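Local coordinates for profilin (Schizosaccharomyces pombe, PDB 3D9Y), which binds monomeric actin and tunes its polymerization, interacts with PIP2, and is essential for cytokinesis in fission yeast, at residues R73-G76 with R77-Y80; L47-G50 with F51-P54; P55-F58 with G59-I62; E104-L107 with P108-A112. One frame throughout, in Å; residues are numbered along the deposited sequence.

How the contacts relate
Contacts 1, 2 and 3 form one cluster on a face of the profilin sheet, with centres 9 to 10 Å apart. Contact 2 ends helix 41-52, contact 3 is the short helix that follows directly, and both pack on the A74 and I79 side of the hairpin of contact 1. I79 CD1 lies 3.6 Å from F51 CE1, A74 CB 3.8 Å from F58 CE1, and the G50 CA of contact 2 sits 3.6 Å from M57 SD. Contact 4 begins the C-terminal helix on the other face, its centre about 23 Å from that of contact 2 and 21 Å from that of contact 3. It meets contact 1 where Y80 OH lies 3.7 Å from A112 CB.

Contact 1: residues R73-G76 with R77-Y80; sequences RAEG and RSIY
R73-G76 and R77-Y80 run antiparallel as the end of a beta hairpin in the central sheet of the profilin fold, with R73 and Y80 a hydrogen-bonded pair, A74 and I79 a non-hydrogen-bonded pair, and a type I beta turn with G76 and R77 at its corners. Y80 N donates to R73 O at 2.8 Å. Nearer the turn, E75 N reaches S78 O at 2.8 Å, almost in line with the carbonyl, while the return bond from S78 N is weak. On one face, R73 and Y80 lie alongside each other: R73 CD sits over the tyrosine ring in a CH-pi contact, 4.1 Å from the Y80 centroid. With its CG anti to the backbone N (chi1 176°), the arginine brings CB and CD against the ring before the chain bends at chi3, but its guanidinium, not stacked, stands 75° from the ring plane. R73 NH1 instead meets E75 OE2 in a 3.0 Å salt bridge. Y80 OH and S78 OG bond to E116 of helix 108-125. Small, apolar A74 and branched I79 suit the other face, where both pack on M57. A water donates to E75 OE1 at 2.6 Å and to S78 OG at 2.7 Å.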
ATOM      1  N   ARG A  73     -10.335   5.738  -3.357  1.00 12.26           N
ATOM      2  CA  ARG A  73     -10.912   4.436  -3.648  1.00 12.58           C
ATOM      3  C   ARG A  73     -10.795   3.566  -2.413  1.00 12.94           C
ATOM      4  O   ARG A  73      -9.754   3.558  -1.747  1.00 12.53           O
ATOM      5  CB  ARG A  73     -10.199   3.773  -4.824  1.00 12.76           C
ATOM      6  CG  ARG A  73     -10.696   2.359  -5.126  1.00 13.24           C
ATOM      7  CD  ARG A  73     -10.191   1.868  -6.476  1.00 14.07           C
ATOM      8  NE  ARG A  73     -10.760   2.624  -7.588  1.00 15.84           N
ATOM      9  CZ  ARG A  73     -12.006   2.494  -8.048  1.00 16.68           C
ATOM     10  NH1 ARG A  73     -12.855   1.635  -7.494  1.00 18.53           N
ATOM     11  NH2 ARG A  73     -12.415   3.244  -9.062  1.00 16.91           N
ATOM     12  N   ALA A  74     -11.875   2.853  -2.094  1.00 12.68           N
ATOM     13  CA  ALA A  74     -11.838   1.847  -1.031  1.00 12.84           C
ATOM     14  C   ALA A  74     -12.818   0.708  -1.334  1.00 13.07           C
ATOM     15  O   ALA A  74     -14.038   0.902  -1.357  1.00 10.61           O
ATOM     16  CB  ALA A  74     -12.124   2.481   0.310  1.00 12.77           C
ATOM     17  N   GLU A  75     -12.254  -0.469  -1.608  1.00 13.87           N
ATOM     18  CA  GLU A  75     -13.010  -1.695  -1.813  1.00 15.44           C
ATOM     19  C   GLU A  75     -12.258  -2.823  -1.072  1.00 15.48           C
ATOM     20  O   GLU A  75     -11.232  -2.573  -0.401  1.00 16.07           O
ATOM     21  CB  GLU A  75     -13.139  -2.037  -3.312  1.00 16.73           C
ATOM     22  CG  GLU A  75     -12.993  -0.881  -4.292  1.00 17.94           C
ATOM     23  CD  GLU A  75     -12.688  -1.321  -5.712  1.00 18.99           C
ATOM     24  OE1 GLU A  75     -11.571  -1.836  -5.974  1.00 22.70           O
ATOM     25  OE2 GLU A  75     -13.556  -1.136  -6.588  1.00 24.19           O
ATOM     26  N   GLY A  76     -12.742  -4.049  -1.213  1.00 15.04           N
ATOM     27  CA  GLY A  76     -12.211  -5.179  -0.447  1.00 14.91           C
ATOM     28  C   GLY A  76     -10.763  -5.532  -0.702  1.00 14.46           C
ATOM     29  O   GLY A  76     -10.130  -6.219   0.116  1.00 16.10           O
ATOM     30  N   ARG A  77     -10.242  -5.135  -1.854  1.00 13.78           N
ATOM     31  CA  ARG A  77      -8.867  -5.458  -2.232  1.00 13.52           C
ATOM     32  C   ARG A  77      -7.962  -4.231  -2.409  1.00 12.39           C
ATOM     33  O   ARG A  77      -6.740  -4.347  -2.359  1.00 11.52           O
ATOM     34  CB  ARG A  77      -8.882  -6.259  -3.540  1.00 14.25           C
ATOM     35  CG  ARG A  77      -7.614  -6.109  -4.345  1.00 14.85           C
ATOM     36  CD  ARG A  77      -7.569  -6.953  -5.565  1.00 16.37           C
ATOM     37  NE  ARG A  77      -6.211  -7.443  -5.755  1.00 18.19           N
ATOM     38  CZ  ARG A  77      -5.766  -8.613  -5.297  1.00 19.76           C
ATOM     39  NH1 ARG A  77      -6.549  -9.424  -4.587  1.00 20.91           N
ATOM     40  NH2 ARG A  77      -4.517  -8.968  -5.536  1.00 20.18           N
ATOM     41  N   SER A  78      -8.557  -3.061  -2.602  1.00 11.51           N
ATOM     42  CA  SER A  78      -7.815  -1.871  -3.023  1.00 11.28           C
ATOM     43  C   SER A  78      -8.262  -0.643  -2.224  1.00 11.18           C
ATOM     44  O   SER A  78      -9.463  -0.368  -2.138  1.00 10.80           O
ATOM     45  CB  SER A  78      -8.056  -1.631  -4.519  1.00 11.38           C
ATOM     46  OG  SER A  78      -7.682  -2.752  -5.301  1.00 10.77           O
ATOM     47  N   ILE A  79      -7.296   0.048  -1.610  1.00 10.83           N
ATOM     48  CA  ILE A  79      -7.513   1.321  -0.890  1.00 10.92           C
ATOM     49  C   ILE A  79      -6.473   2.313  -1.401  1.00 10.98           C
ATOM     50  O   ILE A  79      -5.278   2.082  -1.251  1.00 11.19           O
ATOM     51  CB  ILE A  79      -7.359   1.146   0.623  1.00 11.63           C
ATOM     52  CG1 ILE A  79      -8.496   0.274   1.165  1.00 10.72           C
ATOM     53  CG2 ILE A  79      -7.349   2.527   1.339  1.00 12.32           C
ATOM     54  CD1 ILE A  79      -8.332  -0.160   2.593  1.00 10.84           C
ATOM     55  N   TYR A  80      -6.933   3.369  -2.064  1.00 10.97           N
ATOM     56  CA  TYR A  80      -6.049   4.351  -2.693  1.00 11.22           C
ATOM     57  C   TYR A  80      -6.307   5.708  -2.049  1.00 11.46           C
ATOM     58  O   TYR A  80      -7.448   6.043  -1.738  1.00 11.49           O
ATOM     59  CB  TYR A  80      -6.317   4.536  -4.179  1.00 10.87           C
ATOM     60  CG  TYR A  80      -6.232   3.332  -5.099  1.00  9.87           C
ATOM     61  CD1 TYR A  80      -5.705   2.106  -4.686  1.00 10.02           C
ATOM     62  CD2 TYR A  80      -6.688   3.435  -6.401  1.00 11.11           C
ATOM     63  CE1 TYR A  80      -5.637   1.008  -5.563  1.00 10.28           C
ATOM     64  CE2 TYR A  80      -6.635   2.355  -7.282  1.00 10.64           C
ATOM     65  CZ  TYR A  80      -6.103   1.141  -6.858  1.00 10.14           C
ATOM     66  OH  TYR A  80      -6.047   0.078  -7.731  1.00 10.55           O
TER
HETATM   67  O   HOH W   1      -9.671  -3.353  -6.949  1.00 43.83           O

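Contact 2: residues L47-G50 with F51-P54; sequences LAAG and FQDP
L47-G50 and F51-P54 form the last turn of helix 41-52 and the bend that leaves it, where the bonding becomes weak and shifts toward the tighter 3-10 pattern. F51 N is shared between the carbonyls of L47 and A48, both weakly, and D53 N reaches G50 O at 3.1 Å from well above the carbonyl plane. P54 then ends the series, since its N has no hydrogen to offer G50 O. One turn apart, L47 and F51 lie side by side and point the same way, with L47 CG 4.0 Å from F51 CE2. The ring also reaches back to its own helix, CD2 of F51 lying 3.3 Å from L47 O. L47 meets the ring with CG anti to its backbone N (chi1 -178°). Large and apolar, both suit the side of the helix that rests on the sheet, where each touches C90 and I97. Were F51 cut back to an alanine, a gap would probably open beside L47, leaving C90, A92 and I97 without the ring that packs on them. Polar Q52 suits the exposed side: its CB lies 3.3 Å from A49 O, and its chain runs back past A49. A water donates to that same A49 O at 2.9 Å and weakly accepts from Q52 NE2.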
ATOM      1  N   LEU A  47      -5.105  -0.107   8.861  1.00 23.57           N
ATOM      2  CA  LEU A  47      -5.231  -0.366   7.434  1.00 22.82           C
ATOM      3  C   LEU A  47      -5.843  -1.746   7.206  1.00 22.13           C
ATOM      4  O   LEU A  47      -6.722  -1.908   6.356  1.00 21.60           O
ATOM      5  CB  LEU A  47      -3.858  -0.251   6.751  1.00 23.13           C
ATOM      6  CG  LEU A  47      -3.795  -0.438   5.240  1.00 23.76           C
ATOM      7  CD1 LEU A  47      -4.576   0.643   4.512  1.00 24.91           C
ATOM      8  CD2 LEU A  47      -2.351  -0.463   4.758  1.00 22.87           C
ATOM      9  N   ALA A  48      -5.391  -2.731   7.982  1.00 21.12           N
ATOM     10  CA  ALA A  48      -5.928  -4.088   7.886  1.00 20.92           C
ATOM     11  C   ALA A  48      -7.430  -4.110   8.180  1.00 20.44           C
ATOM     12  O   ALA A  48      -8.199  -4.744   7.457  1.00 19.81           O
ATOM     13  CB  ALA A  48      -5.172  -5.032   8.817  1.00 20.91           C
ATOM     14  N   ALA A  49      -7.844  -3.413   9.235  1.00 20.02           N
ATOM     15  CA  ALA A  49      -9.268  -3.280   9.563  1.00 20.01           C
ATOM     16  C   ALA A  49     -10.057  -2.585   8.448  1.00 19.77           C
ATOM     17  O   ALA A  49     -11.213  -2.926   8.193  1.00 19.81           O
ATOM     18  CB  ALA A  49      -9.441  -2.534  10.876  1.00 20.17           C
ATOM     19  N   GLY A  50      -9.428  -1.620   7.777  1.00 19.64           N
ATOM     20  CA  GLY A  50     -10.035  -0.940   6.630  1.00 19.29           C
ATOM     21  C   GLY A  50     -10.500  -1.858   5.514  1.00 18.73           C
ATOM     22  O   GLY A  50     -11.564  -1.659   4.942  1.00 17.85           O
ATOM     23  N   PHE A  51      -9.706  -2.874   5.189  1.00 18.64           N
ATOM     24  CA  PHE A  51     -10.092  -3.797   4.122  1.00 18.93           C
ATOM     25  C   PHE A  51     -11.336  -4.608   4.497  1.00 19.07           C
ATOM     26  O   PHE A  51     -12.069  -5.064   3.621  1.00 18.92           O
ATOM     27  CB  PHE A  51      -8.927  -4.724   3.756  1.00 18.87           C
ATOM     28  CG  PHE A  51      -7.842  -4.031   2.994  1.00 18.47           C
ATOM     29  CD1 PHE A  51      -8.022  -3.709   1.655  1.00 20.09           C
ATOM     30  CD2 PHE A  51      -6.652  -3.679   3.611  1.00 17.93           C
ATOM     31  CE1 PHE A  51      -7.014  -3.056   0.938  1.00 19.17           C
ATOM     32  CE2 PHE A  51      -5.640  -3.029   2.883  1.00 18.42           C
ATOM     33  CZ  PHE A  51      -5.835  -2.715   1.565  1.00 18.34           C
ATOM     34  N   GLN A  52     -11.572  -4.756   5.799  1.00 19.23           N
ATOM     35  CA  GLN A  52     -12.742  -5.476   6.315  1.00 19.56           C
ATOM     36  C   GLN A  52     -14.015  -4.615   6.289  1.00 19.39           C
ATOM     37  O   GLN A  52     -15.118  -5.152   6.398  1.00 19.28           O
ATOM     38  CB  GLN A  52     -12.490  -5.958   7.752  1.00 19.53           C
ATOM     39  CG  GLN A  52     -11.193  -6.749   7.965  1.00 20.61           C
ATOM     40  CD  GLN A  52     -10.852  -6.971   9.440  1.00 21.30           C
ATOM     41  OE1 GLN A  52     -10.009  -7.808   9.767  1.00 25.11           O
ATOM     42  NE2 GLN A  52     -11.502  -6.221  10.335  1.00 25.31           N
ATOM     43  N   ASP A  53     -13.860  -3.289   6.183  1.00 19.47           N
ATOM     44  CA  ASP A  53     -15.007  -2.354   6.083  1.00 19.05           C
ATOM     45  C   ASP A  53     -14.601  -1.141   5.231  1.00 18.70           C
ATOM     46  O   ASP A  53     -14.384  -0.033   5.742  1.00 18.70           O
ATOM     47  CB  ASP A  53     -15.483  -1.924   7.470  1.00 19.85           C
ATOM     48  CG  ASP A  53     -16.710  -1.013   7.425  1.00 20.64           C
ATOM     49  OD1 ASP A  53     -17.341  -0.864   6.351  1.00 22.35           O
ATOM     50  OD2 ASP A  53     -17.059  -0.450   8.483  1.00 24.13           O
ATOM     51  N   PRO A  54     -14.451  -1.359   3.923  1.00 17.84           N
ATOM     52  CA  PRO A  54     -13.874  -0.313   3.079  1.00 17.55           C
ATOM     53  C   PRO A  54     -14.554   1.071   3.108  1.00 17.48           C
ATOM     54  O   PRO A  54     -13.839   2.075   3.125  1.00 17.97           O
ATOM     55  CB  PRO A  54     -13.882  -0.948   1.693  1.00 17.45           C
ATOM     56  CG  PRO A  54     -13.812  -2.428   1.971  1.00 17.57           C
ATOM     57  CD  PRO A  54     -14.732  -2.581   3.149  1.00 18.03           C
TER
HETATM   58  O   HOH W   2     -13.369  -3.346  10.083  1.00 56.72           O

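Contact 3: residues P55-F58 with G59-I62; sequences PSMF and GTGI
M57 folds its thioether back along its own short helix, 56-60, and lays its methyl CE against I62 CG1 at 3.7 Å, the two side chains crossing at about a right angle. All three of its torsions lie near -65°, and this coiled path also brings CE to 3.4 Å from G61 O. A flexible, apolar methionine suits the spot, since it packs between its helix and the sheet of the profilin fold, reaching A74 and I79. T60 N donates to S56 O at 3.3 Å in the carbonyl plane, and G61 N to M57 O at 2.8 Å; that last carbonyl has a second partner in T71 OG1. At G61 the chain leaves the helix with positive phi (76°), a conformation that glycine adopts readily, and I62 enters the sheet by pairing with Y69. T60 also bonds across this exit: with OG1 placed between its backbone N and carbonyl carbon (chi1 61°), its hydroxyl donates to a lone pair of G61 O at 2.8 Å. F58 rests its ring on T71 and A74. A water donates to T60 OG1 at 3.1 Å and to S56 OG at 2.9 Å; that serine oxygen also bonds to D53 O.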
ATOM      1  N   PRO A  55     -15.900   1.143   3.118  1.00 17.24           N
ATOM      2  CA  PRO A  55     -16.525   2.475   3.159  1.00 16.70           C
ATOM      3  C   PRO A  55     -16.080   3.340   4.323  1.00 16.66           C
ATOM      4  O   PRO A  55     -16.039   4.556   4.176  1.00 16.67           O
ATOM      5  CB  PRO A  55     -18.032   2.167   3.242  1.00 16.68           C
ATOM      6  CG  PRO A  55     -18.160   0.840   2.618  1.00 17.04           C
ATOM      7  CD  PRO A  55     -16.917   0.088   3.036  1.00 17.23           C
ATOM      8  N   SER A  56     -15.730   2.720   5.452  1.00 16.51           N
ATOM      9  CA  SER A  56     -15.254   3.443   6.637  1.00 16.81           C
ATOM     10  C   SER A  56     -13.995   4.275   6.368  1.00 17.10           C
ATOM     11  O   SER A  56     -13.756   5.282   7.037  1.00 17.63           O
ATOM     12  CB  SER A  56     -14.983   2.464   7.782  1.00 17.07           C
ATOM     13  OG  SER A  56     -13.758   1.787   7.582  1.00 17.48           O
ATOM     14  N   MET A  57     -13.200   3.852   5.386  1.00 17.00           N
ATOM     15  CA  MET A  57     -11.941   4.533   5.080  1.00 17.05           C
ATOM     16  C   MET A  57     -12.164   5.929   4.527  1.00 17.14           C
ATOM     17  O   MET A  57     -11.291   6.788   4.642  1.00 16.58           O
ATOM     18  CB  MET A  57     -11.092   3.713   4.111  1.00 17.39           C
ATOM     19  CG  MET A  57     -10.632   2.397   4.701  1.00 17.66           C
ATOM     20  SD  MET A  57      -9.525   2.606   6.090  1.00 20.22           S
ATOM     21  CE  MET A  57      -8.101   3.387   5.337  1.00 20.32           C
ATOM     22  N   PHE A  58     -13.330   6.183   3.937  1.00 16.99           N
ATOM     23  CA  PHE A  58     -13.593   7.541   3.453  1.00 17.11           C
ATOM     24  C   PHE A  58     -13.709   8.564   4.584  1.00 17.77           C
ATOM     25  O   PHE A  58     -13.236   9.699   4.450  1.00 18.27           O
ATOM     26  CB  PHE A  58     -14.804   7.564   2.540  1.00 16.16           C
ATOM     27  CG  PHE A  58     -14.524   7.004   1.189  1.00 15.08           C
ATOM     28  CD1 PHE A  58     -14.917   5.719   0.842  1.00 15.27           C
ATOM     29  CD2 PHE A  58     -13.815   7.755   0.266  1.00 15.10           C
ATOM     30  CE1 PHE A  58     -14.637   5.211  -0.413  1.00 15.90           C
ATOM     31  CE2 PHE A  58     -13.534   7.258  -0.984  1.00 15.18           C
ATOM     32  CZ  PHE A  58     -13.941   5.985  -1.325  1.00 14.33           C
ATOM     33  N   GLY A  59     -14.314   8.160   5.696  1.00 17.77           N
ATOM     34  CA  GLY A  59     -14.415   9.009   6.861  1.00 17.92           C
ATOM     35  C   GLY A  59     -13.116   9.219   7.608  1.00 18.09           C
ATOM     36  O   GLY A  59     -12.857  10.320   8.093  1.00 18.93           O
ATOM     37  N   THR A  60     -12.306   8.167   7.713  1.00 17.80           N
ATOM     38  CA  THR A  60     -11.065   8.221   8.498  1.00 17.93           C
ATOM     39  C   THR A  60      -9.897   8.776   7.698  1.00 17.66           C
ATOM     40  O   THR A  60      -8.990   9.389   8.252  1.00 17.58           O
ATOM     41  CB  THR A  60     -10.658   6.821   8.988  1.00 17.95           C
ATOM     42  OG1 THR A  60     -10.426   5.963   7.864  1.00 18.42           O
ATOM     43  CG2 THR A  60     -11.743   6.226   9.865  1.00 18.68           C
ATOM     44  N   GLY A  61      -9.925   8.558   6.390  1.00 17.59           N
ATOM     45  CA  GLY A  61      -8.737   8.745   5.570  1.00 17.75           C
ATOM     46  C   GLY A  61      -7.792   7.583   5.775  1.00 17.71           C
ATOM     47  O   GLY A  61      -8.103   6.635   6.499  1.00 17.60           O
ATOM     48  N   ILE A  62      -6.626   7.665   5.147  1.00 17.94           N
ATOM     49  CA  ILE A  62      -5.623   6.615   5.223  1.00 18.37           C
ATOM     50  C   ILE A  62      -4.404   7.191   5.941  1.00 18.31           C
ATOM     51  O   ILE A  62      -3.767   8.110   5.432  1.00 17.99           O
ATOM     52  CB  ILE A  62      -5.210   6.140   3.810  1.00 18.68           C
ATOM     53  CG1 ILE A  62      -6.441   5.717   2.991  1.00 18.68           C
ATOM     54  CG2 ILE A  62      -4.207   4.997   3.913  1.00 18.51           C
ATOM     55  CD1 ILE A  62      -6.279   5.915   1.510  1.00 19.31           C
TER
HETATM   56  O   HOH W   3     -16.916   6.826   5.647  1.00 32.73           O
HETATM   57  O   HOH W   4     -11.462   3.176   8.618  1.00 49.38           O

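Contact 4: residues E104-L107 with P108-A112; sequences ETTL and PGEAA
The start of the C-terminal helix 108-125 is built here, with L107 at its N-cap and E110 reaching back from the first turn to meet it. L107 O receives the first helical bonds, both weak: 3.3 Å from A111 N, and 2.8 Å from E110 N at a poor angle of 125°. L107 N is met by a side chain: it donates to E110 OE1 at 2.9 Å, on the anti lone pair of that oxygen. This is one half of a capping box, the N3 glutamate binding the N-cap amide; a leucine at the N-cap has no polar side-chain atom to complete the other half. P108, at the first helical position, gives up nothing by lacking an N-H, because that position has no helical acceptor. The extended chain of E110 (chi1 -80°) carries OE1 back past L107 CB and T106 CA, each at 3.6 Å. Its OE2 forms a salt bridge with K16. A lysine in place of E110 would probably leave L107 N without its acceptor and set a like charge against K16. Small A111 suits the buried side, packing on Y102 and I89. A water donates to E110 OE1 at 2.7 Å and to T105 O.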
ATOM      1  N   GLU A 104       4.639  13.282  -7.628  1.00 16.46           N
ATOM      2  CA  GLU A 104       3.836  14.053  -8.591  1.00 17.33           C
ATOM      3  C   GLU A 104       4.026  13.647 -10.059  1.00 17.55           C
ATOM      4  O   GLU A 104       3.130  13.840 -10.888  1.00 17.79           O
ATOM      5  CB  GLU A 104       4.107  15.564  -8.445  1.00 17.35           C
ATOM      6  CG  GLU A 104       5.555  15.992  -8.715  1.00 18.24           C
ATOM      7  CD  GLU A 104       5.696  17.470  -9.043  1.00 18.33           C
ATOM      8  OE1 GLU A 104       4.858  18.279  -8.583  1.00 19.95           O
ATOM      9  OE2 GLU A 104       6.647  17.831  -9.766  1.00 21.09           O
ATOM     10  N   THR A 105       5.180  13.082 -10.380  1.00 17.91           N
ATOM     11  CA  THR A 105       5.534  12.840 -11.772  1.00 18.22           C
ATOM     12  C   THR A 105       4.981  11.527 -12.342  1.00 18.36           C
ATOM     13  O   THR A 105       5.073  11.287 -13.550  1.00 18.68           O
ATOM     14  CB  THR A 105       7.064  12.925 -11.968  1.00 18.26           C
ATOM     15  OG1 THR A 105       7.386  12.758 -13.355  1.00 20.49           O
ATOM     16  CG2 THR A 105       7.786  11.896 -11.120  1.00 17.41           C
ATOM     17  N   THR A 106       4.407  10.672 -11.503  1.00 18.34           N
ATOM     18  CA  THR A 106       3.840   9.433 -12.030  1.00 18.34           C
ATOM     19  C   THR A 106       2.315   9.506 -11.981  1.00 18.43           C
ATOM     20  O   THR A 106       1.733  10.051 -11.043  1.00 17.69           O
ATOM     21  CB  THR A 106       4.443   8.140 -11.369  1.00 18.57           C
ATOM     22  OG1 THR A 106       3.450   7.425 -10.627  1.00 18.94           O
ATOM     23  CG2 THR A 106       5.639   8.457 -10.492  1.00 16.37           C
ATOM     24  N   LEU A 107       1.682   8.995 -13.033  1.00 18.84           N
ATOM     25  CA  LEU A 107       0.222   8.960 -13.114  1.00 19.11           C
ATOM     26  C   LEU A 107      -0.283   8.000 -12.045  1.00 19.39           C
ATOM     27  O   LEU A 107       0.323   6.946 -11.844  1.00 20.38           O
ATOM     28  CB  LEU A 107      -0.213   8.476 -14.501  1.00 19.37           C
ATOM     29  CG  LEU A 107       0.141   9.390 -15.679  1.00 19.67           C
ATOM     30  CD1 LEU A 107       0.252   8.617 -17.002  1.00 20.10           C
ATOM     31  CD2 LEU A 107      -0.873  10.511 -15.793  1.00 19.83           C
ATOM     32  N   PRO A 108      -1.385   8.353 -11.348  1.00 19.46           N
ATOM     33  CA  PRO A 108      -1.954   7.472 -10.321  1.00 19.01           C
ATOM     34  C   PRO A 108      -2.288   6.093 -10.888  1.00 18.78           C
ATOM     35  O   PRO A 108      -2.128   5.073 -10.198  1.00 19.54           O
ATOM     36  CB  PRO A 108      -3.227   8.215  -9.882  1.00 19.49           C
ATOM     37  CG  PRO A 108      -2.989   9.625 -10.250  1.00 19.89           C
ATOM     38  CD  PRO A 108      -2.155   9.604 -11.482  1.00 19.32           C
ATOM     39  N   GLY A 109      -2.735   6.078 -12.140  1.00 18.28           N
ATOM     40  CA  GLY A 109      -2.992   4.853 -12.865  1.00 17.54           C
ATOM     41  C   GLY A 109      -1.758   3.988 -12.979  1.00 17.32           C
ATOM     42  O   GLY A 109      -1.869   2.768 -12.920  1.00 17.50           O
ATOM     43  N   GLU A 110      -0.587   4.611 -13.156  1.00 16.48           N
ATOM     44  CA  GLU A 110       0.681   3.873 -13.240  1.00 15.88           C
ATOM     45  C   GLU A 110       1.038   3.154 -11.949  1.00 14.80           C
ATOM     46  O   GLU A 110       1.337   1.975 -11.970  1.00 14.83           O
ATOM     47  CB  GLU A 110       1.844   4.799 -13.593  1.00 15.82           C
ATOM     48  CG  GLU A 110       1.950   5.142 -15.048  1.00 16.89           C
ATOM     49  CD  GLU A 110       3.116   6.072 -15.312  1.00 17.60           C
ATOM     50  OE1 GLU A 110       3.122   7.181 -14.724  1.00 19.17           O
ATOM     51  OE2 GLU A 110       4.014   5.689 -16.100  1.00 19.07           O
ATOM     52  N   ALA A 111       1.008   3.875 -10.828  1.00 14.13           N
ATOM     53  CA  ALA A 111       1.340   3.273  -9.535  1.00 13.38           C
ATOM     54  C   ALA A 111       0.331   2.187  -9.180  1.00 12.72           C
ATOM     55  O   ALA A 111       0.712   1.119  -8.694  1.00 11.52           O
ATOM     56  CB  ALA A 111       1.395   4.329  -8.441  1.00 13.49           C
ATOM     57  N   ALA A 112      -0.947   2.441  -9.440  1.00 12.00           N
ATOM     58  CA  ALA A 112      -1.965   1.413  -9.221  1.00 12.60           C
ATOM     59  C   ALA A 112      -1.709   0.162 -10.059  1.00 11.94           C
ATOM     60  O   ALA A 112      -1.783  -0.954  -9.552  1.00 12.06           O
ATOM     61  CB  ALA A 112      -3.344   1.961  -9.509  1.00 12.44           C
TER
HETATM   62  O   HOH W   5       5.078   8.876 -15.496  1.00 45.06           O